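Local coordinates for putative uncharacterized protein (Thermococcus onnurineus, PDB 3UEB) that is of unknown function, belongs to the UPF0440 (DUF3194) family of alpha and beta proteins, and forms a two-chain assembly, at residues I50-R55 with L64-Y69; G7-H12 with L83-V88; Q31-D36 with E89-I94; I24-L29 with E96-E101. One frame throughout, in Å; residues are numbered along the deposited sequence.

Contact 1 of 4, residues I50-R55 with L64-Y69; sequences IEVTMR and LEIEVY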
# COMPACT_ATOMS: atom_id res chain seq x y z
N ILE A 50 -6.96 6.17 7.53
CA ILE A 50 -7.11 5.04 6.64
C ILE A 50 -5.77 4.34 6.49
O ILE A 50 -4.72 4.98 6.37
CB ILE A 50 -7.65 5.48 5.25
CG1 ILE A 50 -7.76 4.25 4.34
CG2 ILE A 50 -6.75 6.55 4.63
CD1 ILE A 50 -8.22 4.57 2.92
N GLU A 51 -5.81 3.01 6.53
CA GLU A 51 -4.60 2.21 6.40
C GLU A 51 -4.89 0.99 5.55
O GLU A 51 -5.76 0.18 5.89
CB GLU A 51 -4.08 1.78 7.77
CG GLU A 51 -3.97 2.92 8.75
CD GLU A 51 -3.48 2.47 10.10
OE1 GLU A 51 -3.54 3.30 11.04
OE2 GLU A 51 -3.03 1.31 10.22
N VAL A 52 -4.17 0.86 4.45
CA VAL A 52 -4.34 -0.26 3.56
C VAL A 52 -2.99 -0.94 3.35
O VAL A 52 -2.02 -0.33 2.88
CB VAL A 52 -4.93 0.19 2.23
CG1 VAL A 52 -5.31 -1.03 1.40
CG2 VAL A 52 -6.17 1.06 2.49
N THR A 53 -2.94 -2.21 3.72
CA THR A 53 -1.73 -3.00 3.64
C THR A 53 -1.78 -4.06 2.56
O THR A 53 -2.81 -4.70 2.36
CB THR A 53 -1.49 -3.74 4.97
OG1 THR A 53 -1.50 -2.80 6.05
CG2 THR A 53 -0.16 -4.48 4.95
N MET A 54 -0.67 -4.25 1.86
CA MET A 54 -0.58 -5.32 0.87
C MET A 54 0.60 -6.16 1.34
O MET A 54 1.66 -5.63 1.69
CB MET A 54 -0.35 -4.79 -0.55
CG MET A 54 1.10 -4.45 -0.92
SD MET A 54 1.27 -4.13 -2.68
CE MET A 54 0.62 -2.48 -2.72
N ARG A 55 0.40 -7.47 1.37
CA ARG A 55 1.44 -8.40 1.78
C ARG A 55 1.63 -9.45 0.69
O ARG A 55 0.70 -10.18 0.36
CB ARG A 55 1.05 -9.09 3.10
CG ARG A 55 2.05 -10.15 3.55
CD ARG A 55 1.52 -10.99 4.71
NE ARG A 55 2.49 -11.99 5.14
CZ ARG A 55 2.22 -12.97 6.01
NH1 ARG A 55 3.17 -13.84 6.35
NH2 ARG A 55 1.01 -13.09 6.54
N LEU A 64 -1.33 -13.24 -1.88
CA LEU A 64 -1.56 -11.86 -1.55
C LEU A 64 -2.54 -11.71 -0.40
O LEU A 64 -3.53 -12.43 -0.30
CB LEU A 64 -2.09 -11.12 -2.78
CG LEU A 64 -2.53 -9.65 -2.61
CD1 LEU A 64 -1.33 -8.77 -2.23
CD2 LEU A 64 -3.13 -9.18 -3.92
N GLU A 65 -2.23 -10.78 0.49
CA GLU A 65 -3.09 -10.50 1.62
C GLU A 65 -3.27 -9.00 1.65
O GLU A 65 -2.32 -8.24 1.48
CB GLU A 65 -2.47 -11.01 2.93
CG GLU A 65 -2.28 -12.53 2.95
CD GLU A 65 -2.13 -13.10 4.35
OE1 GLU A 65 -2.04 -14.34 4.48
OE2 GLU A 65 -2.12 -12.32 5.33
N ILE A 66 -4.52 -8.57 1.82
CA ILE A 66 -4.82 -7.15 1.86
C ILE A 66 -5.53 -6.86 3.16
O ILE A 66 -6.50 -7.54 3.52
CB ILE A 66 -5.75 -6.74 0.71
CG1 ILE A 66 -5.03 -6.91 -0.63
CG2 ILE A 66 -6.22 -5.31 0.91
CD1 ILE A 66 -3.81 -6.03 -0.80
N GLU A 67 -5.05 -5.86 3.87
CA GLU A 67 -5.66 -5.50 5.13
C GLU A 67 -6.13 -4.06 5.07
O GLU A 67 -5.36 -3.16 4.72
CB GLU A 67 -4.66 -5.69 6.27
CG GLU A 67 -5.26 -5.54 7.64
CD GLU A 67 -4.41 -6.20 8.71
OE1 GLU A 67 -4.76 -6.07 9.91
OE2 GLU A 67 -3.40 -6.85 8.36
N VAL A 68 -7.40 -3.84 5.39
CA VAL A 68 -7.98 -2.51 5.35
C VAL A 68 -8.43 -2.06 6.74
O VAL A 68 -9.04 -2.83 7.48
CB VAL A 68 -9.23 -2.44 4.43
CG1 VAL A 68 -9.62 -0.99 4.18
CG2 VAL A 68 -8.96 -3.16 3.13
N TYR A 69 -8.10 -0.82 7.10
CA TYR A 69 -8.52 -0.26 8.37
C TYR A 69 -9.00 1.15 8.05
O TYR A 69 -8.30 1.92 7.40
CB TYR A 69 -7.37 -0.19 9.38
CG TYR A 69 -7.76 0.56 10.65
CD1 TYR A 69 -8.54 -0.05 11.63
CD2 TYR A 69 -7.42 1.90 10.82
CE1 TYR A 69 -8.97 0.66 12.75
CE2 TYR A 69 -7.84 2.61 11.94
CZ TYR A 69 -8.62 1.99 12.90
OH TYR A 69 -9.03 2.69 14.01
O HOH W 1 -3.77 -1.84 6.79
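Glu51, Thr53 and Arg55 exchange backbone hydrogen bonds with Tyr69, Glu67 and Glu65, the ladder of an antiparallel beta hairpin. Thr53 N to Glu67 O (2.8 Å) is the straightest, at 171°. Between these pairs CA-H groups lean on the same carbonyls, as Ile66 CA does on Thr53 O (3.2 Å).

Polar contacts lie on the face of Glu51, Thr53 and Arg55. The extended Arg55 and Glu65 run side by side, and NH2 meets Glu65 OE2 at the guanidinium edge in a weak salt bridge of 3.4 Å, the two planes 75° apart, while Arg55 NE pairs with Asp49 of the second subunit. A water joins Thr53 OG1 (2.6 Å) to Glu67 O, to which it donates; OG1 also bonds its counterpart in the second subunit. Glu51 lies beside Tyr69, CD 4.0 Å from Tyr69 CD2.

On the other, apolar face Ile66 CD1 touches Met54 CB at 3.7 Å, its CG1 lying anti to the carbonyl carbon (chi1 -66°).

Helix 20-41 covers this apolar face, with Val38 on Ile50 and Ile35 on Val52. Strand 6-14 flanks 63-71, while strand 49-56 pairs antiparallel with a strand of the second subunit, carrying the sheet across the interface.

Contact 2 of 4, residues G7-H12 with L83-V88; sequences GKRVIH and LIDEAV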
# COMPACT_ATOMS: atom_id res chain seq x y z
N GLY A 7 -13.67 0.36 10.99
CA GLY A 7 -13.87 -0.97 10.48
C GLY A 7 -12.55 -1.57 10.07
O GLY A 7 -11.61 -0.86 9.69
N LYS A 8 -12.47 -2.89 10.16
CA LYS A 8 -11.27 -3.63 9.80
C LYS A 8 -11.68 -4.75 8.86
O LYS A 8 -12.77 -5.32 8.99
CB LYS A 8 -10.63 -4.20 11.07
CG LYS A 8 -9.16 -3.86 11.22
CD LYS A 8 -8.26 -4.92 10.60
CE LYS A 8 -8.30 -6.22 11.40
NZ LYS A 8 -7.28 -7.20 10.95
N ARG A 9 -10.80 -5.08 7.92
CA ARG A 9 -11.08 -6.13 6.97
C ARG A 9 -9.79 -6.76 6.46
O ARG A 9 -8.86 -6.04 6.08
CB ARG A 9 -11.88 -5.55 5.80
CG ARG A 9 -12.38 -6.58 4.81
CD ARG A 9 -13.29 -7.59 5.49
NE ARG A 9 -14.03 -8.38 4.52
CZ ARG A 9 -15.01 -7.89 3.75
NH1 ARG A 9 -15.63 -8.68 2.89
NH2 ARG A 9 -15.37 -6.62 3.87
N VAL A 10 -9.74 -8.08 6.46
CA VAL A 10 -8.56 -8.80 5.97
C VAL A 10 -8.98 -9.80 4.91
O VAL A 10 -9.82 -10.66 5.16
CB VAL A 10 -7.86 -9.58 7.10
CG1 VAL A 10 -6.76 -10.46 6.52
CG2 VAL A 10 -7.29 -8.61 8.11
N ILE A 11 -8.39 -9.70 3.72
CA ILE A 11 -8.73 -10.62 2.65
C ILE A 11 -7.50 -11.37 2.15
O ILE A 11 -6.41 -10.80 2.01
CB ILE A 11 -9.42 -9.88 1.47
CG1 ILE A 11 -8.44 -8.93 0.79
CG2 ILE A 11 -10.62 -9.08 2.00
CD1 ILE A 11 -9.05 -8.15 -0.37
N HIS A 12 -7.68 -12.66 1.90
CA HIS A 12 -6.62 -13.52 1.41
C HIS A 12 -6.89 -13.88 -0.04
O HIS A 12 -8.00 -14.28 -0.39
CB HIS A 12 -6.55 -14.79 2.27
CG HIS A 12 -6.02 -14.56 3.65
ND1 HIS A 12 -5.93 -15.56 4.59
CD2 HIS A 12 -5.53 -13.44 4.24
CE1 HIS A 12 -5.40 -15.07 5.70
NE2 HIS A 12 -5.15 -13.79 5.51
N LEU A 83 -18.99 0.48 3.80
CA LEU A 83 -18.11 1.17 2.86
C LEU A 83 -16.91 0.28 2.56
O LEU A 83 -16.53 0.12 1.40
CB LEU A 83 -17.64 2.51 3.45
CG LEU A 83 -16.49 3.19 2.70
CD1 LEU A 83 -16.84 3.31 1.22
CD2 LEU A 83 -16.22 4.57 3.29
N ILE A 84 -16.33 -0.31 3.59
CA ILE A 84 -15.19 -1.19 3.39
C ILE A 84 -15.61 -2.35 2.49
O ILE A 84 -14.89 -2.71 1.57
CB ILE A 84 -14.64 -1.76 4.74
CG1 ILE A 84 -14.01 -0.63 5.56
CG2 ILE A 84 -13.59 -2.83 4.47
CD1 ILE A 84 -13.38 -1.12 6.86
N ASP A 85 -16.80 -2.92 2.75
CA ASP A 85 -17.30 -4.03 1.93
C ASP A 85 -17.38 -3.65 0.47
O ASP A 85 -16.95 -4.41 -0.40
CB ASP A 85 -18.69 -4.48 2.40
CG ASP A 85 -18.65 -5.18 3.73
OD1 ASP A 85 -17.74 -6.01 3.95
OD2 ASP A 85 -19.54 -4.91 4.57
N GLU A 86 -17.95 -2.48 0.19
CA GLU A 86 -18.08 -2.00 -1.18
C GLU A 86 -16.71 -1.78 -1.82
O GLU A 86 -16.50 -2.13 -2.98
CB GLU A 86 -18.87 -0.70 -1.20
CG GLU A 86 -20.36 -0.90 -1.32
CD GLU A 86 -21.15 0.33 -0.90
OE1 GLU A 86 -20.79 1.45 -1.32
OE2 GLU A 86 -22.13 0.16 -0.15
N ALA A 87 -15.78 -1.20 -1.07
CA ALA A 87 -14.44 -0.95 -1.58
C ALA A 87 -13.77 -2.25 -1.98
O ALA A 87 -13.16 -2.34 -3.05
CB ALA A 87 -13.59 -0.25 -0.52
N VAL A 88 -13.90 -3.26 -1.13
CA VAL A 88 -13.32 -4.58 -1.36
C VAL A 88 -13.94 -5.28 -2.57
O VAL A 88 -13.23 -5.80 -3.43
CB VAL A 88 -13.48 -5.48 -0.09
CG1 VAL A 88 -13.05 -6.93 -0.38
CG2 VAL A 88 -12.63 -4.90 1.03
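Arg9 leans from the strand across Ile84, Asp85 and Val88 of the helix, and its side chain touches all three in turn. CB lies against Ile84 CG2 at 3.5 Å, the two side chains running antiparallel alongside one another. CG, set anti to the backbone N (chi1 -173°), sits between the branches of two helix residues, 4.0 Å from Ile84 CG2 and 4.1 Å from Val88 CG2. The chain then bends at chi2, and the arginine side chain lies roughly perpendicular to that of Asp85. NH2 ends beside Asp85 OD1 in a salt bridge modelled at 2.4 Å, a value too short to trust in detail; the planes of guanidinium and carboxylate stand 72° apart. A leucine in place of Arg9 would probably leave the Asp85 carboxylate without this positive mate.

Apolar contacts continue along the strand on both sides of Arg9. Ile84 CD1 presses on the backbone of Gly7, 3.3 Å from its C atom, close packing that the glycine's lack of a side chain permits. Further along, Ile11 and Val88 meet tip to tip, CG2 to CG1 at 4.0 Å.

The strand and helix segments run roughly the same way, 29° apart, with axes 9.2 Å from each other, and helix 80-104 packs over one face of the sheet with Ile84 and Val88 turned to the strand. Strand 6-14 is hydrogen-bonded to strand 63-71, while Ala87 of the helix turns to Ile34 and Tyr37 of helix 20-41.

Contact 3 of 4, residues Q31-D36 with E89-I94; sequences QETIID and ERAYEI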
# COMPACT_ATOMS: atom_id res chain seq x y z
N GLN A 31 -4.94 -2.79 -3.53
CA GLN A 31 -4.80 -1.80 -2.47
C GLN A 31 -5.24 -0.41 -2.88
O GLN A 31 -5.97 0.27 -2.15
CB GLN A 31 -3.35 -1.74 -2.00
CG GLN A 31 -3.11 -0.68 -0.93
CD GLN A 31 -1.72 -0.08 -1.00
OE1 GLN A 31 -1.21 0.19 -2.08
NE2 GLN A 31 -1.11 0.14 0.16
N GLU A 32 -4.79 0.02 -4.05
CA GLU A 32 -5.11 1.35 -4.55
C GLU A 32 -6.56 1.48 -5.01
O GLU A 32 -7.14 2.56 -4.96
CB GLU A 32 -4.12 1.72 -5.66
CG GLU A 32 -2.68 1.62 -5.15
CD GLU A 32 -1.62 1.91 -6.19
OE1 GLU A 32 -1.97 1.97 -7.39
OE2 GLU A 32 -0.43 2.06 -5.80
N THR A 33 -7.16 0.38 -5.44
CA THR A 33 -8.57 0.42 -5.83
C THR A 33 -9.34 0.73 -4.54
O THR A 33 -10.28 1.52 -4.54
CB THR A 33 -9.05 -0.94 -6.40
OG1 THR A 33 -8.41 -1.18 -7.66
CG2 THR A 33 -10.57 -0.93 -6.59
N ILE A 34 -8.92 0.11 -3.44
CA ILE A 34 -9.57 0.32 -2.16
C ILE A 34 -9.37 1.74 -1.64
O ILE A 34 -10.30 2.35 -1.10
CB ILE A 34 -9.05 -0.70 -1.12
CG1 ILE A 34 -9.47 -2.11 -1.55
CG2 ILE A 34 -9.59 -0.38 0.27
CD1 ILE A 34 -8.93 -3.24 -0.68
N ILE A 35 -8.16 2.28 -1.80
CA ILE A 35 -7.86 3.64 -1.35
C ILE A 35 -8.69 4.63 -2.17
O ILE A 35 -9.32 5.55 -1.63
CB ILE A 35 -6.36 4.00 -1.54
CG1 ILE A 35 -5.50 3.07 -0.69
CG2 ILE A 35 -6.10 5.45 -1.14
CD1 ILE A 35 -4.02 3.16 -1.01
N ASP A 36 -8.69 4.45 -3.48
CA ASP A 36 -9.45 5.32 -4.36
C ASP A 36 -10.92 5.31 -3.95
O ASP A 36 -11.54 6.36 -3.82
CB ASP A 36 -9.33 4.86 -5.82
CG ASP A 36 -7.97 5.16 -6.42
OD1 ASP A 36 -7.18 5.86 -5.75
OD2 ASP A 36 -7.70 4.70 -7.55
N GLU A 89 -15.27 -5.29 -2.65
CA GLU A 89 -15.93 -5.92 -3.79
C GLU A 89 -15.47 -5.25 -5.09
O GLU A 89 -15.22 -5.92 -6.09
CB GLU A 89 -17.46 -5.83 -3.65
CG GLU A 89 -18.03 -6.75 -2.57
CD GLU A 89 -17.84 -8.23 -2.87
OE1 GLU A 89 -17.39 -8.98 -1.97
OE2 GLU A 89 -18.14 -8.65 -4.02
N ARG A 90 -15.36 -3.92 -5.07
CA ARG A 90 -14.90 -3.19 -6.25
C ARG A 90 -13.50 -3.68 -6.62
O ARG A 90 -13.19 -3.86 -7.79
CB ARG A 90 -14.85 -1.69 -5.98
CG ARG A 90 -14.32 -0.87 -7.16
CD ARG A 90 -15.19 -1.07 -8.40
NE ARG A 90 -16.56 -0.62 -8.18
CZ ARG A 90 -16.93 0.66 -8.17
NH1 ARG A 90 -16.03 1.62 -8.36
NH2 ARG A 90 -18.20 0.99 -7.96
N ALA A 91 -12.67 -3.90 -5.60
CA ALA A 91 -11.31 -4.38 -5.82
C ALA A 91 -11.32 -5.73 -6.54
O ALA A 91 -10.65 -5.89 -7.54
CB ALA A 91 -10.57 -4.49 -4.49
N TYR A 92 -12.09 -6.69 -6.03
CA TYR A 92 -12.19 -8.00 -6.68
C TYR A 92 -12.57 -7.86 -8.15
O TYR A 92 -11.96 -8.48 -9.03
CB TYR A 92 -13.27 -8.85 -5.99
CG TYR A 92 -12.96 -9.25 -4.56
CD1 TYR A 92 -13.97 -9.38 -3.63
CD2 TYR A 92 -11.65 -9.51 -4.16
CE1 TYR A 92 -13.71 -9.76 -2.31
CE2 TYR A 92 -11.37 -9.89 -2.84
CZ TYR A 92 -12.41 -10.01 -1.93
OH TYR A 92 -12.14 -10.37 -0.63
N GLU A 93 -13.59 -7.05 -8.42
CA GLU A 93 -14.08 -6.82 -9.77
C GLU A 93 -12.99 -6.28 -10.69
O GLU A 93 -12.86 -6.70 -11.84
CB GLU A 93 -15.24 -5.83 -9.76
CG GLU A 93 -15.93 -5.71 -11.11
CD GLU A 93 -16.75 -4.44 -11.25
OE1 GLU A 93 -17.58 -4.38 -12.19
OE2 GLU A 93 -16.56 -3.49 -10.44
N ILE A 94 -12.22 -5.34 -10.18
CA ILE A 94 -11.16 -4.73 -10.96
C ILE A 94 -10.00 -5.69 -11.10
O ILE A 94 -9.40 -5.80 -12.17
CB ILE A 94 -10.73 -3.39 -10.31
CG1 ILE A 94 -11.87 -2.38 -10.47
CG2 ILE A 94 -9.45 -2.87 -10.95
CD1 ILE A 94 -11.72 -1.14 -9.63
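Thr33 and Ala91 mark the close point between these two helix segments, their CA atoms 5.5 Å apart. The segment axes come within 8.6 Å and run at 137° to each other, and the small alanine lets the helices come this near.

The packing is carried mainly by the methyl of Thr33. With OG1 beside the backbone N (chi1 -68°), CG2 falls anti to it, reaches toward the other helix and rests 3.6 Å from Ala91 CA. It also meets Ile94 tip to tip: the distance from Thr33 CG2 to Ile94 CD1 is 3.3 Å, tighter than normal van der Waals contact. Arg90 touches the same methyl through its aliphatic CG at 3.8 Å. Ile34 adds a further apolar contact, its CG1 lying 3.9 Å from Ala91 CB.

No hydrogen bond links the two segments. The hydroxyl of Thr33 is satisfied within its own helix by Leu29 O, one turn earlier. Thr33 OG1 also lies against Ile94, with CG2 3.8 Å away.

Around this crossing, Ile34 packs on Ile66 and Val68 of strand 63-71, placing helix 20-41 against the sheet. Tyr92 carries helix 80-104 onto Ile11 and Ile13 of strand 6-14. Gln31, turned from helix 80-104, hydrogen-bonds through NE2 to Val52 O of its own chain and through OE1 to Gln31 of the second subunit.

Contact 4 of 4, residues I24-L29 with E96-E101; sequences IEIGEL and ERKLRE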
# COMPACT_ATOMS: atom_id res chain seq x y z
N ILE A 24 2.85 -8.44 -7.52
CA ILE A 24 3.09 -7.11 -6.98
C ILE A 24 2.13 -6.13 -7.65
O ILE A 24 1.48 -5.32 -6.99
CB ILE A 24 4.56 -6.64 -7.24
CG1 ILE A 24 5.49 -7.18 -6.15
CG2 ILE A 24 4.65 -5.12 -7.28
CD1 ILE A 24 5.64 -8.68 -6.16
N GLU A 25 2.05 -6.22 -8.98
CA GLU A 25 1.17 -5.37 -9.76
C GLU A 25 -0.28 -5.49 -9.29
O GLU A 25 -0.98 -4.49 -9.14
CB GLU A 25 1.27 -5.76 -11.24
CG GLU A 25 0.57 -4.81 -12.19
CD GLU A 25 0.40 -5.42 -13.57
OE1 GLU A 25 1.34 -6.08 -14.05
OE2 GLU A 25 -0.68 -5.23 -14.17
N ILE A 26 -0.74 -6.72 -9.08
CA ILE A 26 -2.10 -6.95 -8.64
C ILE A 26 -2.30 -6.48 -7.21
O ILE A 26 -3.33 -5.91 -6.87
CB ILE A 26 -2.48 -8.45 -8.74
CG1 ILE A 26 -2.51 -8.87 -10.21
CG2 ILE A 26 -3.84 -8.70 -8.08
CD1 ILE A 26 -3.53 -8.11 -11.05
N GLY A 27 -1.30 -6.71 -6.37
CA GLY A 27 -1.37 -6.28 -4.99
C GLY A 27 -1.57 -4.77 -4.97
O GLY A 27 -2.38 -4.25 -4.21
N GLU A 28 -0.82 -4.07 -5.82
CA GLU A 28 -0.92 -2.62 -5.91
C GLU A 28 -2.29 -2.21 -6.47
O GLU A 28 -2.91 -1.27 -5.97
CB GLU A 28 0.19 -2.07 -6.82
CG GLU A 28 1.58 -2.17 -6.23
CD GLU A 28 2.66 -1.71 -7.20
OE1 GLU A 28 3.85 -1.68 -6.80
OE2 GLU A 28 2.34 -1.39 -8.36
N LEU A 29 -2.76 -2.91 -7.49
CA LEU A 29 -4.05 -2.60 -8.09
C LEU A 29 -5.16 -2.73 -7.04
O LEU A 29 -6.05 -1.87 -6.93
CB LEU A 29 -4.33 -3.54 -9.27
CG LEU A 29 -5.65 -3.33 -10.03
CD1 LEU A 29 -5.75 -1.89 -10.53
CD2 LEU A 29 -5.73 -4.31 -11.20
N GLU A 96 -10.19 -9.00 -11.05
CA GLU A 96 -10.62 -10.06 -11.96
C GLU A 96 -10.53 -9.62 -13.42
O GLU A 96 -10.18 -10.42 -14.28
CB GLU A 96 -12.04 -10.52 -11.63
CG GLU A 96 -12.49 -11.79 -12.35
CD GLU A 96 -11.52 -12.96 -12.17
OE1 GLU A 96 -10.87 -13.03 -11.10
OE2 GLU A 96 -11.43 -13.81 -13.08
N ARG A 97 -10.85 -8.36 -13.70
CA ARG A 97 -10.77 -7.87 -15.07
C ARG A 97 -9.32 -7.86 -15.54
O ARG A 97 -9.01 -8.19 -16.68
CB ARG A 97 -11.34 -6.46 -15.18
CG ARG A 97 -12.84 -6.40 -15.07
CD ARG A 97 -13.34 -5.00 -15.29
NE ARG A 97 -14.75 -4.86 -14.95
CZ ARG A 97 -15.37 -3.70 -14.82
NH1 ARG A 97 -14.70 -2.57 -15.02
NH2 ARG A 97 -16.66 -3.66 -14.49
N LYS A 98 -8.43 -7.49 -14.63
CA LYS A 98 -7.01 -7.43 -14.91
C LYS A 98 -6.48 -8.84 -15.17
O LYS A 98 -5.67 -9.05 -16.07
CB LYS A 98 -6.26 -6.83 -13.72
CG LYS A 98 -5.26 -5.77 -14.09
CD LYS A 98 -4.22 -6.26 -15.08
CE LYS A 98 -3.35 -5.11 -15.53
NZ LYS A 98 -4.21 -3.96 -15.95
N LEU A 99 -6.93 -9.80 -14.36
CA LEU A 99 -6.49 -11.18 -14.51
C LEU A 99 -6.87 -11.70 -15.90
O LEU A 99 -6.05 -12.29 -16.60
CB LEU A 99 -7.10 -12.08 -13.42
CG LEU A 99 -6.82 -11.70 -11.95
CD1 LEU A 99 -7.33 -12.80 -11.02
CD2 LEU A 99 -5.32 -11.52 -11.75
N ARG A 100 -8.12 -11.47 -16.30
CA ARG A 100 -8.57 -11.91 -17.61
C ARG A 100 -7.76 -11.19 -18.69
O ARG A 100 -7.40 -11.79 -19.70
CB ARG A 100 -10.06 -11.63 -17.80
CG ARG A 100 -10.96 -12.77 -17.32
CD ARG A 100 -12.35 -12.68 -17.95
NE ARG A 100 -13.12 -11.55 -17.44
CZ ARG A 100 -13.69 -11.52 -16.24
NH1 ARG A 100 -13.58 -12.56 -15.42
NH2 ARG A 100 -14.38 -10.45 -15.86
N GLU A 101 -7.48 -9.91 -18.47
CA GLU A 101 -6.71 -9.13 -19.42
C GLU A 101 -5.34 -9.75 -19.59
O GLU A 101 -4.87 -9.97 -20.71
CB GLU A 101 -6.55 -7.69 -18.94
CG GLU A 101 -5.80 -6.80 -19.91
CD GLU A 101 -5.35 -5.50 -19.28
OE1 GLU A 101 -6.21 -4.77 -18.74
OE2 GLU A 101 -4.14 -5.19 -19.33
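Between Ile26 and Lys98, whose CA atoms lie 8.0 Å apart, the two helix segments run nearly antiparallel at 153°, their axes no closer than 11.0 Å, so long side chains must bridge the space.

Lys98 does most of this. Its chain bends at chi2 (-56°) and again at chi4, laying its methylenes across three residues of the other helix. Leu29 reaches it with CD2, which presses on Lys98 CG at 3.3 Å, closer than usual for two carbons. Ile26 CD1 comes to 4.0 Å from Lys98 CB. Farther out, the extended Glu25 lies roughly perpendicular to the lysine and sets OE2 3.0 Å from Lys98 CE. An alanine in place of Lys98 would probably open a gap beside Leu29 CD2 and leave Glu25 without the positive charge near it.

Next to the lysine, Ile26 and Leu99 cross nearly at right angles, CD1 to CD2 at 3.9 Å. Leu15 and Leu18 from the preceding loop pack on both of them.

The chemistry is thus divided: apolar contacts of Ile26 with Leu99 and of Leu29 with the lysine's methylenes, beside a charged fringe. Lys98 NZ stays 4.2 Å from Glu25 OE2, beyond a salt bridge, and forms one with Glu101 OE1 of its own helix instead. Attraction across the helices is therefore likely to be diffuse, with the lysine's carbon chain supplying the direct contact.

In the fold
From the N terminus, strand 6-14 comes first and, in contact 2, meets helix 80-104, closing a loop of some seventy residues. Helix 20-41 follows, and contacts 4 and 3 join it to helix 80-104, contact 3 lying within the span of contact 4 because the helices run antiparallel. Both cross contact 2 along the chain. The hairpin of contact 1, the shortest closure, falls within all three spans. Contacts 1 and 2 meet through the backbone pairing of strands 63-71 and 6-14, while Ile34 ties contact 3 to the sheet. Together they lay two helices on one face of the chain's three-stranded antiparallel sheet, which runs on into the second subunit.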